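Local coordinates for regulatory protein SWI6 (Saccharomyces cerevisiae, PDB 1SW6) that serves as the shared subunit of the yeast transcription complexes SBF and MBF, which drive cell-cycle-dependent transcription, and is represented here by its ankyrin-repeat domain, at residues D284-I289 with D300-Y305; M275-D280 with P309-K314; L121-P126 with K148-H153; A142-V147 with E184-Y189; S41-M46 with E264-K269. All blocks are in the same frame, centred on the assembly; numbering follows the deposited sequence.

In the fold
The five contacts are spread along the ankyrin-repeat domain of Swi6. Interactions 3 and 4 share helix 144-152 and have centres about 14 Å apart; Lys-148 CG packs on Tyr-189 CZ at 3.5 Å where they meet. Interactions 1 and 2 lie toward the C-terminal end, centres about 9 Å apart, joined by a probable hydrogen bond of 2.7 Å between Asp-284 OD1 and Asn-313 ND2; the chain of interaction 1 falls wholly between the segments of interaction 2. Interactions 1 and 3 are on opposite sides of the chain's centre, their own centres about 35 Å apart. Interaction 5 brings the early residues 41-46 to the end of helix 261-265, just before helix 268-276, whose far end enters interaction 2.

Interaction 1 of 5, residues D284-I289 with D300-Y305; sequences DTCLNI and DALLDY
Leu-302 reaches from helix 296-304 to the first turn of helix 286-293 and lays its two methyls against Cys-286 and Leu-287. Its CD1 comes within 3.8 Å of Leu-287 CA, and Cys-286 SG sits beside both branches of the fork, 3.9 Å from Leu-302 CD1 and from Leu-302 CD2. The side chains of Leu-287 and Leu-302 run past each other in opposite senses, their CD1 methyls 4.2 Å apart. The other methyl of Leu-287, CD2, turns to Leu-303 CD2 at 3.9 Å, and these two side chains cross almost at right angles. With CG anti to its backbone N (chi1 176°), Leu-287 spreads its methyls over the two successive leucines of the facing helix.

Behind this layer, Thr-285 starts the helix as its N-cap: OG1 accepts from Asn-288 N at 3.1 Å, which should steady the turn that carries Cys-286 and Leu-287. Asn-288, whose CB points away from helix 296-304, bonds through ND2 to the backbone O of Leu-317, and Asp-284 pairs with Arg-292. Leu-302 also rests on Ile-209 of helix 204-212 and Leu-225 of helix 218-234. This is the antiparallel helix pair of an ankyrin repeat, here the fourth; between these segments the contacts are aliphatic and sulfur ones, while the Thr-285 hydroxyl is spent on capping its own helix.

Interaction 2 of 5, residues M275-D280 with P309-K314; sequences MLNAQD and PFIANK
Ile-311 makes two van der Waals contacts, one with a CB and one with an amide, using a different branch for each. CD1 touches Asn-277 CB at 3.6 Å, with the two side chains nearly perpendicular; CG2 lies against the Gln-279 amide, 3.6 Å from its CD. Having CG1 anti to the carbonyl carbon (chi1 -62°) sends these branches to separate partners. Replacing Ile-311 by an alanine would probably open a gap beside Asn-277 and let the Gln-279 side chain move more freely.

Among polar groups, Gln-279 NE2 approaches Ala-312 O to 2.8 Å, but the angle is too poor for a hydrogen bond; NE2 instead donates to the backbone O of Gly-283. Asn-277 OD1 accepts from Asp-308 N, and Lys-314 NZ reaches the backbone O of Ser-281, so polar ties also join these neighbouring ankyrin-repeat loops. Ile-311 thus packs on one polar residue's CB and on the other's amide group, while Asn-277 OD1 and Gln-279 NE2 find their hydrogen-bond partners in backbone outside the two segments.

Interaction 3 of 5, residues L121-P126 with K148-H153; sequences LNLNIP and KHLVKH
Leu-123 alone carries the loop's side of the contact, and its CD1 methyl lies closest to backbone oxygens. Leu-123 CD1 is 3.6 Å from His-153 O and 4.0 Å from Leu-150 O, at the C-terminal end of helix 144-152, which His-153 follows. The same methyl is 4.1 Å from His-153 CB. Its twin, CD2, meets Leu-150 CD2 at 4.2 Å. Leu-123 places CG anti to its own carbonyl carbon (chi1 -55°), directing the fork at the helix end, where it splits, CD2 going to the Leu-150 side chain and CD1 to the backbone of Leu-150 and His-153.

The leucine is presented by a small turn. Asn-122 OD1 accepts from Asn-124 N at 2.9 Å in an Asx turn, the donor lying in the carbonyl plane with a C=O...N angle of 155°, which should steady the backbone on both sides of Leu-123. Across the contact, the edge of the His-153 ring has His-149 O in its plane.

Helix 105-115 closes one flank: Phe-105 stacks on His-149 and also meets the ring of His-153, and Leu-109 touches His-153. Leu-150 leans on Pro-134, Leu-135 and Leu-138 of helix 134-140, while Leu-121 and Ile-125 pack on helix 57-71, tying the first ankyrin repeat to the helices that precede it.

Interaction 4 of 5, residues A142-V147 with E184-Y189; sequences ANLELV and EALLDY
Helices 144-152 and 183-190 come side by side, with the CA atoms of Leu-144 and Leu-186 6.4 Å apart and those of Val-147 and Tyr-189 8.2 Å apart one turn on. Leu-144 fills the near end of the interface. Its CD2 presses on Ala-185 CB at 3.6 Å, a small residue that lets the leucine come up close to the facing helix, and its CD1 lies 3.9 Å from Leu-186 CA. The Leu-144 and Leu-186 side chains pass in opposite directions. Leu-186, with CG anti to its backbone N (chi1 -175°), brings CD1 within 4.0 Å of Leu-144 CD1 and 4.1 Å of Val-147 CG1, and it crosses Val-147 nearly at a right angle.

These are corresponding helices of the first and second ankyrin repeats, stacked on each other as in the rest of this fold. The turn into helix 144-152 is tightly built: Ala-142, with positive phi, completes the Schellman motif that ends helix 134-140, and Asn-143 then caps the new helix, its OD1 accepting from Leu-146 N at 3.0 Å with the donor tilted 35° from the carbonyl plane. Thr-139 of helix 134-140 touches both Val-147 and Leu-186. On the other flank of helix 183-190, Leu-187 packs on Ile-227 and Trp-231 of helix 218-234, Asp-188 pairs with Arg-238, and Glu-184 pairs with Lys-234.

Interaction 5 of 5, residues S41-M46 with E264-K269; sequences SPLKIM and ENLDLK
Leu-43 takes an unusual first torsion (chi1 -129°) with a nearly extended second one (chi2 -161°), which lays its CD1 over the end of helix 261-265. The Leu-43 CD1 methyl then meets Asn-265 CB at 3.6 Å. It also approaches Leu-266 N at 3.9 Å and, more loosely, Leu-266 CG at 4.3 Å. Asn-265 thus contributes its aliphatic CB, not its amide, to the contact.

Leu-266 leaves the helix, and Asp-267 begins the next one as its N-cap: OD2 accepts from Trp-270 N, while OD1 forms a salt bridge of 2.7 Å with Lys-269 NZ, which lies above the carboxylate plane. The backbone O of Leu-43 accepts from Trp-270 NE1, adding a polar link to the apolar one. Leu-43 also touches Ile-195, and Met-46 pairs through its backbone with Ile-195 and Glu-197. In this short parallel pairing of strand 46-47 with strand 196-197, the segment N-terminal to the repeats is bound to the ankyrin domain.

Interaction 1 of 5, residues D284-I289 with D300-Y305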
# COMPACT_ATOMS: atom_id res chain seq x y z
N ASP A 284 19.36 -13.87 12.45
CA ASP A 284 18.18 -14.71 12.65
C ASP A 284 17.85 -15.57 11.44
O ASP A 284 17.92 -15.10 10.29
CB ASP A 284 16.92 -13.88 12.91
CG ASP A 284 16.88 -13.26 14.28
OD1 ASP A 284 17.28 -13.93 15.25
OD2 ASP A 284 16.43 -12.09 14.39
N THR A 285 17.47 -16.81 11.70
CA THR A 285 17.04 -17.70 10.64
C THR A 285 15.52 -17.47 10.64
O THR A 285 14.99 -16.90 11.60
CB THR A 285 17.31 -19.16 10.98
OG1 THR A 285 16.72 -19.46 12.24
CG2 THR A 285 18.80 -19.42 11.03
N CYS A 286 14.81 -17.89 9.60
CA CYS A 286 13.38 -17.67 9.61
C CYS A 286 12.78 -18.42 10.81
O CYS A 286 11.81 -17.99 11.42
CB CYS A 286 12.74 -18.10 8.28
SG CYS A 286 12.88 -19.84 7.78
N LEU A 287 13.40 -19.54 11.17
CA LEU A 287 12.93 -20.31 12.31
C LEU A 287 13.02 -19.52 13.61
O LEU A 287 12.13 -19.61 14.46
CB LEU A 287 13.73 -21.61 12.45
CG LEU A 287 13.38 -22.47 13.66
CD1 LEU A 287 11.91 -22.89 13.58
CD2 LEU A 287 14.31 -23.68 13.72
N ASN A 288 14.11 -18.77 13.78
CA ASN A 288 14.33 -17.98 14.99
C ASN A 288 13.32 -16.83 15.08
O ASN A 288 12.87 -16.48 16.17
CB ASN A 288 15.76 -17.44 15.04
CG ASN A 288 16.29 -17.31 16.47
OD1 ASN A 288 15.54 -17.49 17.43
ND2 ASN A 288 17.58 -17.00 16.62
N ILE A 289 12.97 -16.24 13.94
CA ILE A 289 11.98 -15.17 13.88
C ILE A 289 10.63 -15.79 14.23
O ILE A 289 9.82 -15.19 14.94
CB ILE A 289 11.90 -14.56 12.46
CG1 ILE A 289 13.13 -13.69 12.19
CG2 ILE A 289 10.59 -13.79 12.29
CD1 ILE A 289 13.25 -13.21 10.75
N ASP A 300 6.41 -25.60 13.64
CA ASP A 300 6.45 -27.04 13.42
C ASP A 300 6.66 -27.38 11.95
O ASP A 300 7.40 -28.30 11.63
CB ASP A 300 5.16 -27.70 13.92
CG ASP A 300 5.08 -27.75 15.44
OD1 ASP A 300 4.03 -28.18 15.96
OD2 ASP A 300 6.07 -27.36 16.12
N ALA A 301 6.01 -26.64 11.05
CA ALA A 301 6.18 -26.90 9.62
C ALA A 301 7.67 -26.76 9.25
O ALA A 301 8.23 -27.62 8.57
CB ALA A 301 5.35 -25.95 8.81
N LEU A 302 8.29 -25.68 9.71
CA LEU A 302 9.71 -25.43 9.44
C LEU A 302 10.62 -26.49 10.05
O LEU A 302 11.62 -26.88 9.44
CB LEU A 302 10.14 -24.07 9.97
CG LEU A 302 9.78 -22.81 9.19
CD1 LEU A 302 10.22 -21.61 10.00
CD2 LEU A 302 10.45 -22.83 7.81
N LEU A 303 10.30 -26.92 11.27
CA LEU A 303 11.10 -27.92 11.94
C LEU A 303 11.02 -29.23 11.16
O LEU A 303 12.04 -29.92 10.99
CB LEU A 303 10.62 -28.12 13.39
CG LEU A 303 11.07 -27.04 14.38
CD1 LEU A 303 10.36 -27.22 15.71
CD2 LEU A 303 12.59 -27.10 14.57
N ASP A 304 9.82 -29.55 10.69
CA ASP A 304 9.63 -30.78 9.93
C ASP A 304 10.35 -30.75 8.59
O ASP A 304 10.60 -31.80 7.99
CB ASP A 304 8.14 -31.05 9.70
CG ASP A 304 7.42 -31.47 10.98
OD1 ASP A 304 8.11 -31.63 12.02
OD2 ASP A 304 6.19 -31.66 10.96
N TYR A 305 10.70 -29.56 8.10
CA TYR A 305 11.41 -29.46 6.84
C TYR A 305 12.91 -29.54 7.14
O TYR A 305 13.74 -29.55 6.22
CB TYR A 305 11.07 -28.15 6.11
CG TYR A 305 9.74 -28.17 5.35
CD1 TYR A 305 8.84 -27.11 5.45
CD2 TYR A 305 9.40 -29.24 4.51
CE1 TYR A 305 7.61 -27.11 4.73
CE2 TYR A 305 8.19 -29.25 3.79
CZ TYR A 305 7.30 -28.17 3.91
OH TYR A 305 6.11 -28.18 3.22

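Interaction 2 of 5, residues M275-D280 with P309-K314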
# COMPACT_ATOMS: atom_id res chain seq x y z
N MET A 275 18.97 -21.58 1.79
CA MET A 275 17.89 -20.72 2.22
C MET A 275 17.26 -21.07 3.54
O MET A 275 17.07 -20.19 4.39
CB MET A 275 16.81 -20.69 1.14
CG MET A 275 15.73 -19.65 1.38
SD MET A 275 14.35 -19.89 0.27
CE MET A 275 15.04 -19.21 -1.24
N LEU A 276 16.93 -22.34 3.72
CA LEU A 276 16.25 -22.79 4.91
C LEU A 276 16.84 -22.29 6.22
O LEU A 276 16.10 -21.82 7.08
CB LEU A 276 16.15 -24.33 4.94
CG LEU A 276 15.42 -24.92 6.16
CD1 LEU A 276 14.00 -24.36 6.26
CD2 LEU A 276 15.36 -26.45 6.05
N ASN A 277 18.16 -22.38 6.35
CA ASN A 277 18.83 -21.95 7.58
C ASN A 277 19.68 -20.69 7.40
O ASN A 277 20.59 -20.44 8.19
CB ASN A 277 19.72 -23.09 8.11
CG ASN A 277 18.94 -24.38 8.34
OD1 ASN A 277 17.99 -24.42 9.12
ND2 ASN A 277 19.33 -25.44 7.64
N ALA A 278 19.37 -19.89 6.38
CA ALA A 278 20.11 -18.65 6.13
C ALA A 278 19.84 -17.63 7.23
O ALA A 278 18.72 -17.53 7.75
CB ALA A 278 19.69 -18.08 4.78
N GLN A 279 20.85 -16.84 7.57
CA GLN A 279 20.70 -15.83 8.61
C GLN A 279 20.63 -14.44 8.02
O GLN A 279 21.38 -14.12 7.10
CB GLN A 279 21.87 -15.91 9.59
CG GLN A 279 21.84 -17.13 10.49
CD GLN A 279 23.14 -17.31 11.25
OE1 GLN A 279 24.13 -17.75 10.68
NE2 GLN A 279 23.14 -16.97 12.53
N ASP A 280 19.73 -13.61 8.56
CA ASP A 280 19.60 -12.25 8.08
C ASP A 280 20.63 -11.38 8.79
O ASP A 280 21.54 -11.91 9.44
CB ASP A 280 18.18 -11.71 8.33
CG ASP A 280 17.87 -11.51 9.80
OD1 ASP A 280 18.70 -11.84 10.67
OD2 ASP A 280 16.76 -11.02 10.10
N PRO A 309 17.20 -25.72 14.84
CA PRO A 309 16.83 -24.90 16.00
C PRO A 309 17.98 -24.45 16.90
O PRO A 309 17.75 -23.82 17.93
CB PRO A 309 15.85 -25.80 16.75
CG PRO A 309 16.43 -27.14 16.53
CD PRO A 309 16.84 -27.13 15.06
N PHE A 310 19.22 -24.76 16.50
CA PHE A 310 20.38 -24.37 17.30
C PHE A 310 21.18 -23.18 16.77
O PHE A 310 22.07 -22.67 17.45
CB PHE A 310 21.31 -25.57 17.51
CG PHE A 310 20.62 -26.76 18.11
CD1 PHE A 310 20.25 -27.85 17.32
CD2 PHE A 310 20.28 -26.78 19.46
CE1 PHE A 310 19.56 -28.93 17.86
CE2 PHE A 310 19.59 -27.85 20.02
CZ PHE A 310 19.22 -28.93 19.22
N ILE A 311 20.86 -22.73 15.56
CA ILE A 311 21.55 -21.60 14.98
C ILE A 311 21.14 -20.33 15.74
O ILE A 311 19.96 -19.97 15.78
CB ILE A 311 21.22 -21.46 13.48
CG1 ILE A 311 21.69 -22.72 12.74
CG2 ILE A 311 21.88 -20.23 12.90
CD1 ILE A 311 21.43 -22.71 11.26
N ALA A 312 22.11 -19.67 16.36
CA ALA A 312 21.87 -18.47 17.15
C ALA A 312 22.01 -17.17 16.36
O ALA A 312 22.66 -17.12 15.32
CB ALA A 312 22.81 -18.45 18.34
N ASN A 313 21.39 -16.11 16.86
CA ASN A 313 21.48 -14.82 16.20
C ASN A 313 22.55 -13.98 16.89
O ASN A 313 23.31 -14.49 17.70
CB ASN A 313 20.13 -14.09 16.23
CG ASN A 313 19.61 -13.87 17.64
OD1 ASN A 313 20.33 -14.04 18.62
ND2 ASN A 313 18.35 -13.48 17.74
N LYS A 314 22.61 -12.69 16.55
CA LYS A 314 23.60 -11.80 17.14
C LYS A 314 23.26 -11.43 18.59
O LYS A 314 23.68 -10.39 19.09
CB LYS A 314 23.75 -10.53 16.28
CG LYS A 314 24.46 -10.78 14.95
CD LYS A 314 24.52 -9.53 14.07
CE LYS A 314 25.29 -9.83 12.79
NZ LYS A 314 25.31 -8.69 11.82

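Interaction 3 of 5, residues L121-P126 with K148-H153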
# COMPACT_ATOMS: atom_id res chain seq x y z
N LEU A 121 8.59 3.48 -24.20
CA LEU A 121 8.09 2.76 -23.04
C LEU A 121 9.19 1.95 -22.37
O LEU A 121 9.81 1.10 -22.99
CB LEU A 121 6.96 1.81 -23.44
CG LEU A 121 6.39 1.03 -22.24
CD1 LEU A 121 5.81 2.02 -21.23
CD2 LEU A 121 5.31 0.07 -22.71
N ASN A 122 9.41 2.23 -21.09
CA ASN A 122 10.44 1.54 -20.31
C ASN A 122 9.76 0.94 -19.09
O ASN A 122 9.28 1.67 -18.23
CB ASN A 122 11.51 2.55 -19.88
CG ASN A 122 12.73 1.90 -19.27
OD1 ASN A 122 12.62 1.00 -18.43
ND2 ASN A 122 13.90 2.35 -19.68
N LEU A 123 9.72 -0.39 -19.01
CA LEU A 123 9.06 -1.08 -17.90
C LEU A 123 9.88 -1.19 -16.62
O LEU A 123 9.36 -1.59 -15.58
CB LEU A 123 8.65 -2.50 -18.32
CG LEU A 123 7.77 -2.64 -19.56
CD1 LEU A 123 7.63 -4.11 -19.89
CD2 LEU A 123 6.42 -2.00 -19.30
N ASN A 124 11.15 -0.83 -16.69
CA ASN A 124 12.03 -0.95 -15.54
C ASN A 124 12.35 0.39 -14.85
O ASN A 124 13.51 0.77 -14.70
CB ASN A 124 13.30 -1.68 -15.96
CG ASN A 124 13.00 -3.06 -16.55
OD1 ASN A 124 13.41 -3.38 -17.66
ND2 ASN A 124 12.27 -3.88 -15.79
N ILE A 125 11.29 1.07 -14.43
CA ILE A 125 11.37 2.36 -13.76
C ILE A 125 10.55 2.32 -12.47
O ILE A 125 9.42 1.83 -12.47
CB ILE A 125 10.78 3.49 -14.64
CG1 ILE A 125 11.51 3.57 -15.97
CG2 ILE A 125 10.82 4.81 -13.89
CD1 ILE A 125 10.88 4.55 -16.94
N PRO A 126 11.09 2.84 -11.36
CA PRO A 126 10.28 2.81 -10.14
C PRO A 126 9.03 3.66 -10.43
O PRO A 126 9.12 4.70 -11.08
CB PRO A 126 11.20 3.43 -9.10
CG PRO A 126 12.57 3.01 -9.58
CD PRO A 126 12.48 3.25 -11.07
N LYS A 148 2.91 -12.11 -16.25
CA LYS A 148 3.48 -12.90 -17.33
C LYS A 148 3.74 -12.04 -18.57
O LYS A 148 4.79 -12.15 -19.21
CB LYS A 148 2.55 -14.06 -17.65
CG LYS A 148 2.55 -15.09 -16.54
CD LYS A 148 1.23 -15.85 -16.44
CE LYS A 148 0.92 -16.65 -17.68
NZ LYS A 148 -0.26 -17.53 -17.44
N HIS A 149 2.79 -11.18 -18.91
CA HIS A 149 2.94 -10.29 -20.05
C HIS A 149 4.10 -9.32 -19.83
O HIS A 149 4.87 -9.06 -20.75
CB HIS A 149 1.65 -9.50 -20.27
CG HIS A 149 0.62 -10.25 -21.05
ND1 HIS A 149 -0.70 -10.35 -20.65
CD2 HIS A 149 0.70 -10.90 -22.24
CE1 HIS A 149 -1.38 -11.03 -21.56
NE2 HIS A 149 -0.55 -11.37 -22.53
N LEU A 150 4.23 -8.77 -18.63
CA LEU A 150 5.32 -7.84 -18.36
C LEU A 150 6.68 -8.52 -18.40
O LEU A 150 7.66 -7.93 -18.86
CB LEU A 150 5.15 -7.15 -17.00
CG LEU A 150 3.99 -6.15 -16.84
CD1 LEU A 150 4.16 -5.41 -15.53
CD2 LEU A 150 3.99 -5.16 -17.98
N VAL A 151 6.74 -9.76 -17.92
CA VAL A 151 8.00 -10.49 -17.95
C VAL A 151 8.37 -10.72 -19.41
O VAL A 151 9.45 -10.36 -19.85
CB VAL A 151 7.88 -11.84 -17.22
CG1 VAL A 151 9.12 -12.68 -17.48
CG2 VAL A 151 7.69 -11.60 -15.73
N LYS A 152 7.45 -11.31 -20.16
CA LYS A 152 7.69 -11.58 -21.57
C LYS A 152 8.11 -10.33 -22.34
O LYS A 152 8.81 -10.43 -23.35
CB LYS A 152 6.42 -12.15 -22.22
CG LYS A 152 6.45 -12.15 -23.73
CD LYS A 152 5.23 -12.83 -24.32
CE LYS A 152 5.35 -12.93 -25.84
NZ LYS A 152 4.30 -13.81 -26.42
N HIS A 153 7.70 -9.16 -21.87
CA HIS A 153 8.04 -7.93 -22.56
C HIS A 153 9.25 -7.17 -22.03
O HIS A 153 9.45 -6.00 -22.37
CB HIS A 153 6.82 -7.01 -22.61
CG HIS A 153 5.82 -7.44 -23.64
ND1 HIS A 153 5.81 -6.92 -24.92
CD2 HIS A 153 4.85 -8.39 -23.61
CE1 HIS A 153 4.88 -7.53 -25.63
NE2 HIS A 153 4.29 -8.43 -24.86

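Interaction 4 of 5, residues A142-V147 with E184-Y189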
# COMPACT_ATOMS: atom_id res chain seq x y z
N ALA A 142 -1.62 -10.14 -7.04
CA ALA A 142 -1.85 -11.45 -7.63
C ALA A 142 -2.37 -11.42 -9.06
O ALA A 142 -3.07 -12.35 -9.50
CB ALA A 142 -2.80 -12.27 -6.75
N ASN A 143 -2.05 -10.37 -9.81
CA ASN A 143 -2.51 -10.34 -11.20
C ASN A 143 -1.53 -11.13 -12.06
O ASN A 143 -0.71 -10.56 -12.79
CB ASN A 143 -2.60 -8.92 -11.74
CG ASN A 143 -3.39 -8.85 -13.04
OD1 ASN A 143 -3.16 -9.63 -13.97
ND2 ASN A 143 -4.35 -7.94 -13.10
N LEU A 144 -1.62 -12.45 -11.97
CA LEU A 144 -0.75 -13.35 -12.70
C LEU A 144 -0.62 -13.06 -14.19
O LEU A 144 0.48 -13.01 -14.72
CB LEU A 144 -1.23 -14.80 -12.50
CG LEU A 144 -0.44 -15.93 -13.18
CD1 LEU A 144 1.01 -15.91 -12.74
CD2 LEU A 144 -1.09 -17.26 -12.83
N GLU A 145 -1.75 -12.87 -14.86
CA GLU A 145 -1.72 -12.62 -16.30
C GLU A 145 -0.88 -11.42 -16.68
O GLU A 145 -0.05 -11.49 -17.59
CB GLU A 145 -3.13 -12.45 -16.84
CG GLU A 145 -3.34 -13.20 -18.14
CD GLU A 145 -3.10 -14.69 -17.97
OE1 GLU A 145 -2.96 -15.39 -19.00
OE2 GLU A 145 -3.06 -15.16 -16.81
N LEU A 146 -1.09 -10.31 -16.00
CA LEU A 146 -0.30 -9.14 -16.33
C LEU A 146 1.19 -9.36 -16.00
O LEU A 146 2.07 -8.87 -16.72
CB LEU A 146 -0.87 -7.92 -15.64
CG LEU A 146 -1.68 -7.03 -16.59
CD1 LEU A 146 -2.49 -7.89 -17.57
CD2 LEU A 146 -2.59 -6.13 -15.78
N VAL A 147 1.48 -10.09 -14.92
CA VAL A 147 2.87 -10.35 -14.57
C VAL A 147 3.58 -11.11 -15.70
O VAL A 147 4.71 -10.78 -16.07
CB VAL A 147 3.00 -11.18 -13.27
CG1 VAL A 147 4.42 -11.76 -13.15
CG2 VAL A 147 2.71 -10.29 -12.06
N GLU A 184 1.46 -20.82 -6.85
CA GLU A 184 2.25 -21.87 -7.47
C GLU A 184 2.54 -21.57 -8.93
O GLU A 184 3.66 -21.79 -9.40
CB GLU A 184 1.58 -23.24 -7.33
CG GLU A 184 2.42 -24.39 -7.90
CD GLU A 184 2.10 -25.74 -7.26
OE1 GLU A 184 1.03 -25.87 -6.63
OE2 GLU A 184 2.92 -26.67 -7.39
N ALA A 185 1.55 -21.05 -9.66
CA ALA A 185 1.75 -20.71 -11.06
C ALA A 185 2.71 -19.52 -11.16
O ALA A 185 3.50 -19.42 -12.09
CB ALA A 185 0.41 -20.35 -11.73
N LEU A 186 2.63 -18.62 -10.18
CA LEU A 186 3.51 -17.44 -10.16
C LEU A 186 5.01 -17.82 -10.08
O LEU A 186 5.87 -17.16 -10.66
CB LEU A 186 3.17 -16.55 -8.97
CG LEU A 186 3.92 -15.22 -8.87
CD1 LEU A 186 3.49 -14.29 -10.00
CD2 LEU A 186 3.61 -14.57 -7.52
N LEU A 187 5.31 -18.90 -9.37
CA LEU A 187 6.69 -19.32 -9.24
C LEU A 187 7.31 -19.70 -10.59
O LEU A 187 8.51 -19.55 -10.78
CB LEU A 187 6.79 -20.49 -8.24
CG LEU A 187 6.47 -20.08 -6.79
CD1 LEU A 187 6.49 -21.29 -5.87
CD2 LEU A 187 7.48 -19.03 -6.33
N ASP A 188 6.50 -20.19 -11.53
CA ASP A 188 7.06 -20.55 -12.84
C ASP A 188 7.68 -19.34 -13.53
O ASP A 188 8.64 -19.47 -14.30
CB ASP A 188 6.01 -21.17 -13.76
CG ASP A 188 5.62 -22.58 -13.35
OD1 ASP A 188 6.31 -23.17 -12.47
OD2 ASP A 188 4.64 -23.11 -13.92
N TYR A 189 7.13 -18.16 -13.25
CA TYR A 189 7.64 -16.92 -13.84
C TYR A 189 8.54 -16.08 -12.91
O TYR A 189 9.32 -15.26 -13.41
CB TYR A 189 6.49 -16.03 -14.32
CG TYR A 189 5.76 -16.58 -15.52
CD1 TYR A 189 4.88 -17.65 -15.39
CD2 TYR A 189 6.00 -16.07 -16.79
CE1 TYR A 189 4.24 -18.20 -16.50
CE2 TYR A 189 5.37 -16.60 -17.91
CZ TYR A 189 4.49 -17.67 -17.76
OH TYR A 189 3.87 -18.21 -18.86

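Interaction 5 of 5, residues S41-M46 with E264-K269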
# COMPACT_ATOMS: atom_id res chain seq x y z
N SER A 41 28.36 -18.91 -12.20
CA SER A 41 29.12 -19.61 -11.17
C SER A 41 28.17 -20.44 -10.29
O SER A 41 26.94 -20.35 -10.45
CB SER A 41 29.90 -18.58 -10.34
OG SER A 41 30.69 -17.76 -11.20
N PRO A 42 28.71 -21.26 -9.37
CA PRO A 42 27.81 -22.06 -8.52
C PRO A 42 26.74 -21.17 -7.91
O PRO A 42 27.04 -20.15 -7.29
CB PRO A 42 28.75 -22.65 -7.47
CG PRO A 42 29.85 -21.64 -7.39
CD PRO A 42 30.09 -21.31 -8.84
N LEU A 43 25.48 -21.55 -8.11
CA LEU A 43 24.34 -20.78 -7.61
C LEU A 43 24.47 -20.39 -6.14
O LEU A 43 24.66 -21.23 -5.27
CB LEU A 43 23.05 -21.56 -7.80
CG LEU A 43 21.89 -20.84 -8.49
CD1 LEU A 43 20.59 -21.58 -8.17
CD2 LEU A 43 21.81 -19.40 -8.03
N LYS A 44 24.36 -19.09 -5.88
CA LYS A 44 24.46 -18.57 -4.52
C LYS A 44 23.48 -17.42 -4.36
O LYS A 44 23.06 -16.83 -5.35
CB LYS A 44 25.89 -18.07 -4.27
CG LYS A 44 26.44 -17.19 -5.39
CD LYS A 44 27.90 -16.80 -5.12
CE LYS A 44 28.55 -16.14 -6.34
NZ LYS A 44 28.65 -17.07 -7.52
N ILE A 45 23.12 -17.12 -3.12
CA ILE A 45 22.19 -16.04 -2.85
C ILE A 45 22.79 -14.74 -3.37
O ILE A 45 24.00 -14.51 -3.28
CB ILE A 45 21.86 -15.94 -1.34
CG1 ILE A 45 20.89 -17.06 -0.95
CG2 ILE A 45 21.24 -14.59 -1.03
CD1 ILE A 45 20.46 -17.05 0.51
N MET A 46 21.93 -13.89 -3.92
CA MET A 46 22.36 -12.63 -4.50
C MET A 46 21.51 -11.48 -3.95
O MET A 46 20.36 -11.69 -3.54
CB MET A 46 22.20 -12.75 -6.02
CG MET A 46 22.73 -11.60 -6.85
SD MET A 46 22.57 -12.00 -8.61
CE MET A 46 21.11 -11.05 -9.08
N GLU A 264 18.04 -24.81 -13.28
CA GLU A 264 18.69 -26.11 -13.14
C GLU A 264 19.31 -26.33 -11.77
O GLU A 264 19.11 -27.37 -11.15
CB GLU A 264 19.75 -26.29 -14.23
CG GLU A 264 19.30 -27.06 -15.48
CD GLU A 264 17.95 -26.61 -16.03
OE1 GLU A 264 16.91 -26.98 -15.44
OE2 GLU A 264 17.92 -25.88 -17.05
N ASN A 265 20.06 -25.34 -11.28
CA ASN A 265 20.72 -25.47 -9.98
C ASN A 265 19.80 -25.24 -8.77
O ASN A 265 20.21 -25.43 -7.63
CB ASN A 265 21.92 -24.51 -9.89
CG ASN A 265 23.02 -24.84 -10.89
OD1 ASN A 265 24.12 -24.31 -10.81
ND2 ASN A 265 22.71 -25.73 -11.83
N LEU A 266 18.57 -24.81 -9.02
CA LEU A 266 17.62 -24.57 -7.93
C LEU A 266 16.88 -25.86 -7.59
O LEU A 266 15.88 -26.20 -8.24
CB LEU A 266 16.61 -23.50 -8.33
CG LEU A 266 16.43 -22.20 -7.53
CD1 LEU A 266 15.14 -21.53 -8.01
CD2 LEU A 266 16.34 -22.47 -6.04
N ASP A 267 17.36 -26.60 -6.59
CA ASP A 267 16.70 -27.83 -6.20
C ASP A 267 16.55 -27.93 -4.68
O ASP A 267 16.90 -27.00 -3.95
CB ASP A 267 17.46 -29.05 -6.75
CG ASP A 267 18.91 -29.10 -6.30
OD1 ASP A 267 19.70 -29.85 -6.91
OD2 ASP A 267 19.26 -28.41 -5.32
N LEU A 268 16.03 -29.06 -4.21
CA LEU A 268 15.81 -29.24 -2.79
C LEU A 268 17.07 -29.06 -1.95
O LEU A 268 17.05 -28.33 -0.95
CB LEU A 268 15.17 -30.61 -2.53
CG LEU A 268 14.90 -30.91 -1.05
CD1 LEU A 268 13.95 -29.86 -0.47
CD2 LEU A 268 14.31 -32.30 -0.91
N LYS A 269 18.16 -29.71 -2.34
CA LYS A 269 19.36 -29.56 -1.54
C LYS A 269 19.89 -28.12 -1.55
O LYS A 269 20.52 -27.67 -0.58
CB LYS A 269 20.43 -30.56 -2.00
CG LYS A 269 20.84 -30.53 -3.45
CD LYS A 269 21.80 -31.69 -3.70
CE LYS A 269 22.32 -31.72 -5.11
NZ LYS A 269 21.23 -31.97 -6.09